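Putative epimerase (Burkholderia cenocepacia, PDB 4LW8) probably acts as an NAD(P)-dependent epimerase or dehydratase on a nucleotide sugar in the synthesis of lipopolysaccharide O-antigen. Local coordinates at residues Phe22-Thr27 and Val89-Ala94. Numbering follows the deposited sequence.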
ATOM      1  N   PHE A  22     -12.502   1.033 -22.815  1.00 22.28           N
ATOM      2  CA  PHE A  22     -13.143   1.612 -21.650  1.00 25.45           C
ATOM      3  C   PHE A  22     -12.078   2.350 -20.835  1.00 26.09           C
ATOM      4  O   PHE A  22     -11.093   1.751 -20.393  1.00 27.44           O
ATOM      5  CB  PHE A  22     -13.820   0.510 -20.827  1.00 24.75           C
ATOM      6  CG  PHE A  22     -14.594   1.003 -19.636  1.00 28.03           C
ATOM      7  CD1 PHE A  22     -15.735   1.773 -19.800  1.00 22.89           C
ATOM      8  CD2 PHE A  22     -14.194   0.661 -18.345  1.00 27.35           C
ATOM      9  CE1 PHE A  22     -16.463   2.208 -18.704  1.00 29.58           C
ATOM     10  CE2 PHE A  22     -14.909   1.104 -17.238  1.00 33.52           C
ATOM     11  CZ  PHE A  22     -16.049   1.874 -17.415  1.00 33.64           C
ATOM     12  N   VAL A  23     -12.258   3.653 -20.670  1.00 28.95           N
ATOM     13  CA  VAL A  23     -11.251   4.496 -20.017  1.00 27.49           C
ATOM     14  C   VAL A  23     -11.841   5.192 -18.816  1.00 24.00           C
ATOM     15  O   VAL A  23     -12.759   5.982 -18.964  1.00 24.18           O
ATOM     16  CB  VAL A  23     -10.693   5.571 -20.972  1.00 23.83           C
ATOM     17  CG1 VAL A  23      -9.630   6.405 -20.267  1.00 24.16           C
ATOM     18  CG2 VAL A  23     -10.147   4.910 -22.274  1.00 23.14           C
ATOM     19  N   THR A  24     -11.336   4.910 -17.619  1.00 25.25           N
ATOM     20  CA  THR A  24     -11.798   5.674 -16.471  1.00 26.85           C
ATOM     21  C   THR A  24     -11.143   7.062 -16.474  1.00 29.51           C
ATOM     22  O   THR A  24     -10.001   7.210 -16.894  1.00 28.81           O
ATOM     23  CB  THR A  24     -11.500   4.962 -15.148  1.00 25.82           C
ATOM     24  OG1 THR A  24     -10.078   4.840 -14.977  1.00 24.55           O
ATOM     25  CG2 THR A  24     -12.174   3.580 -15.125  1.00 23.95           C
ATOM     26  N   GLY A  25     -11.872   8.078 -16.012  1.00 32.99           N
ATOM     27  CA  GLY A  25     -11.357   9.446 -16.030  1.00 22.97           C
ATOM     28  C   GLY A  25     -11.121   9.906 -17.461  1.00 25.29           C
ATOM     29  O   GLY A  25     -10.179  10.646 -17.735  1.00 31.72           O
ATOM     30  N   LEU A  26     -11.982   9.451 -18.373  1.00 22.69           N
ATOM     31  CA  LEU A  26     -11.837   9.728 -19.802  1.00 24.99           C
ATOM     32  C   LEU A  26     -11.782  11.224 -20.139  1.00 32.90           C
ATOM     33  O   LEU A  26     -11.059  11.618 -21.063  1.00 28.86           O
ATOM     34  CB  LEU A  26     -12.998   9.088 -20.586  1.00 24.24           C
ATOM     35  CG  LEU A  26     -13.088   9.340 -22.098  1.00 29.62           C
ATOM     36  CD1 LEU A  26     -11.776   9.005 -22.802  1.00 28.71           C
ATOM     37  CD2 LEU A  26     -14.223   8.533 -22.706  1.00 30.13           C
ATOM     38  N   THR A  27     -12.528  12.059 -19.413  1.00 25.72           N
ATOM     39  CA  THR A  27     -12.593  13.478 -19.787  1.00 29.03           C
ATOM     40  C   THR A  27     -11.536  14.330 -19.065  1.00 25.57           C
ATOM     41  O   THR A  27     -11.501  15.537 -19.219  1.00 27.20           O
ATOM     42  CB  THR A  27     -13.998  14.089 -19.536  1.00 29.60           C
ATOM     43  OG1 THR A  27     -14.346  13.973 -18.152  1.00 30.40           O
ATOM     44  CG2 THR A  27     -15.050  13.363 -20.387  1.00 31.35           C
ATOM     45  N   VAL A  89      -8.843  -1.724 -21.580  1.00 23.34           N
ATOM     46  CA  VAL A  89      -9.187  -0.833 -20.484  1.00 19.88           C
ATOM     47  C   VAL A  89      -7.988   0.032 -20.123  1.00 23.27           C
ATOM     48  O   VAL A  89      -6.874  -0.472 -20.017  1.00 24.81           O
ATOM     49  CB  VAL A  89      -9.655  -1.628 -19.229  1.00 25.96           C
ATOM     50  CG1 VAL A  89      -9.909  -0.691 -18.054  1.00 22.26           C
ATOM     51  CG2 VAL A  89     -10.910  -2.448 -19.546  1.00 26.18           C
ATOM     52  N   VAL A  90      -8.206   1.332 -19.944  1.00 21.86           N
ATOM     53  CA  VAL A  90      -7.149   2.188 -19.428  1.00 26.29           C
ATOM     54  C   VAL A  90      -7.684   2.887 -18.192  1.00 24.86           C
ATOM     55  O   VAL A  90      -8.664   3.618 -18.249  1.00 23.34           O
ATOM     56  CB  VAL A  90      -6.653   3.226 -20.454  1.00 27.55           C
ATOM     57  CG1 VAL A  90      -5.448   4.010 -19.875  1.00 19.53           C
ATOM     58  CG2 VAL A  90      -6.232   2.547 -21.731  1.00 23.08           C
ATOM     59  N   HIS A  91      -7.043   2.634 -17.065  1.00 22.78           N
ATOM     60  CA  HIS A  91      -7.496   3.183 -15.797  1.00 23.10           C
ATOM     61  C   HIS A  91      -6.709   4.443 -15.454  1.00 24.46           C
ATOM     62  O   HIS A  91      -5.573   4.356 -15.010  1.00 27.41           O
ATOM     63  CB  HIS A  91      -7.341   2.132 -14.711  1.00 20.87           C
ATOM     64  CG  HIS A  91      -7.741   2.596 -13.343  1.00 24.29           C
ATOM     65  ND1 HIS A  91      -8.858   3.356 -13.103  1.00 23.58           N
ATOM     66  CD2 HIS A  91      -7.158   2.373 -12.136  1.00 27.74           C
ATOM     67  CE1 HIS A  91      -8.958   3.586 -11.798  1.00 19.47           C
ATOM     68  NE2 HIS A  91      -7.944   2.998 -11.196  1.00 27.24           N
ATOM     69  N   LEU A  92      -7.317   5.602 -15.687  1.00 23.65           N
ATOM     70  CA  LEU A  92      -6.653   6.893 -15.467  1.00 29.55           C
ATOM     71  C   LEU A  92      -7.215   7.637 -14.264  1.00 27.22           C
ATOM     72  O   LEU A  92      -6.573   8.542 -13.742  1.00 30.93           O
ATOM     73  CB  LEU A  92      -6.787   7.793 -16.708  1.00 23.95           C
ATOM     74  CG  LEU A  92      -6.243   7.194 -18.010  1.00 30.09           C
ATOM     75  CD1 LEU A  92      -6.594   8.075 -19.211  1.00 22.60           C
ATOM     76  CD2 LEU A  92      -4.733   6.961 -17.911  1.00 20.74           C
ATOM     77  N   ALA A  93      -8.436   7.284 -13.861  1.00 27.07           N
ATOM     78  CA  ALA A  93      -9.132   8.014 -12.799  1.00 40.25           C
ATOM     79  C   ALA A  93      -8.443   7.805 -11.458  1.00 46.39           C
ATOM     80  O   ALA A  93      -8.237   6.670 -11.031  1.00 51.19           O
ATOM     81  CB  ALA A  93     -10.599   7.582 -12.726  1.00 32.38           C
ATOM     82  N   ALA A  94      -8.102   8.902 -10.792  1.00 46.81           N
ATOM     83  CA  ALA A  94      -7.480   8.846  -9.469  1.00 46.21           C
ATOM     84  C   ALA A  94      -7.782  10.132  -8.726  1.00 49.43           C
ATOM     85  O   ALA A  94      -8.276  11.092  -9.315  1.00 50.09           O
ATOM     86  CB  ALA A  94      -5.950   8.634  -9.574  1.00 32.39           C
TER
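Two neighbouring parallel strands of a Rossmann-type sheet, 22-24 and 89-91, meet here at the C-terminal ends from which their loops leave. Their axes run 4.8 Å apart and nearly parallel, at 4°. Val90 uses both its N and its O toward strand 22-24, on either side of Val23: its N donates to Phe22 O at 3.0 Å, and its O accepts from Thr24 N at 3.0 Å. Phe22 and Val89 lie on the same sheet face as Thr24 and His91, with Val23 and Val90 on the other.

At the end of the ladder, the Thr24 side chain adds to the backbone bonds. With chi1 at 63°, its hydroxyl is flanked by both backbone neighbours of CA and directed at the start of the 92-94 loop. There OG1 takes part in three hydrogen bonds. Ala93 N donates to OG1 at 3.1 Å and almost straight, 171°. Leu92 N makes a weak, bent bond to the same OG1. The hydroxyl also meets the imidazole rim close to the ring plane, where Thr24 OG1 and His91 ND1 are hydrogen-bonded at 2.7 Å. This bond holds the ND1 side of the ring, and a hydrogen bond between NE2 and Thr114 OG1 holds the other nitrogen. Thr114 belongs to helix 103-122, which packs on the face carrying Phe22, Val89 and His91.

On the other face, Val23 CG1 meets Leu92 CD1 at 3.6 Å, the two side chains crossing at a slant. Leu92 also reaches Thr30 and Met34 of helix 29-40, which packs on this face. Gly25 sits in a type II turn with positive phi, and its N is 3.6 Å from Ala93 CB.

Strand, glycine turn and helix 29-40 in this order match the glycine-rich GxxGxxG dinucleotide-binding motif of the extended short-chain dehydrogenase/reductases. The loop after 89-91 borders that turn, consistent with a shared cofactor site in a Rossmann fold.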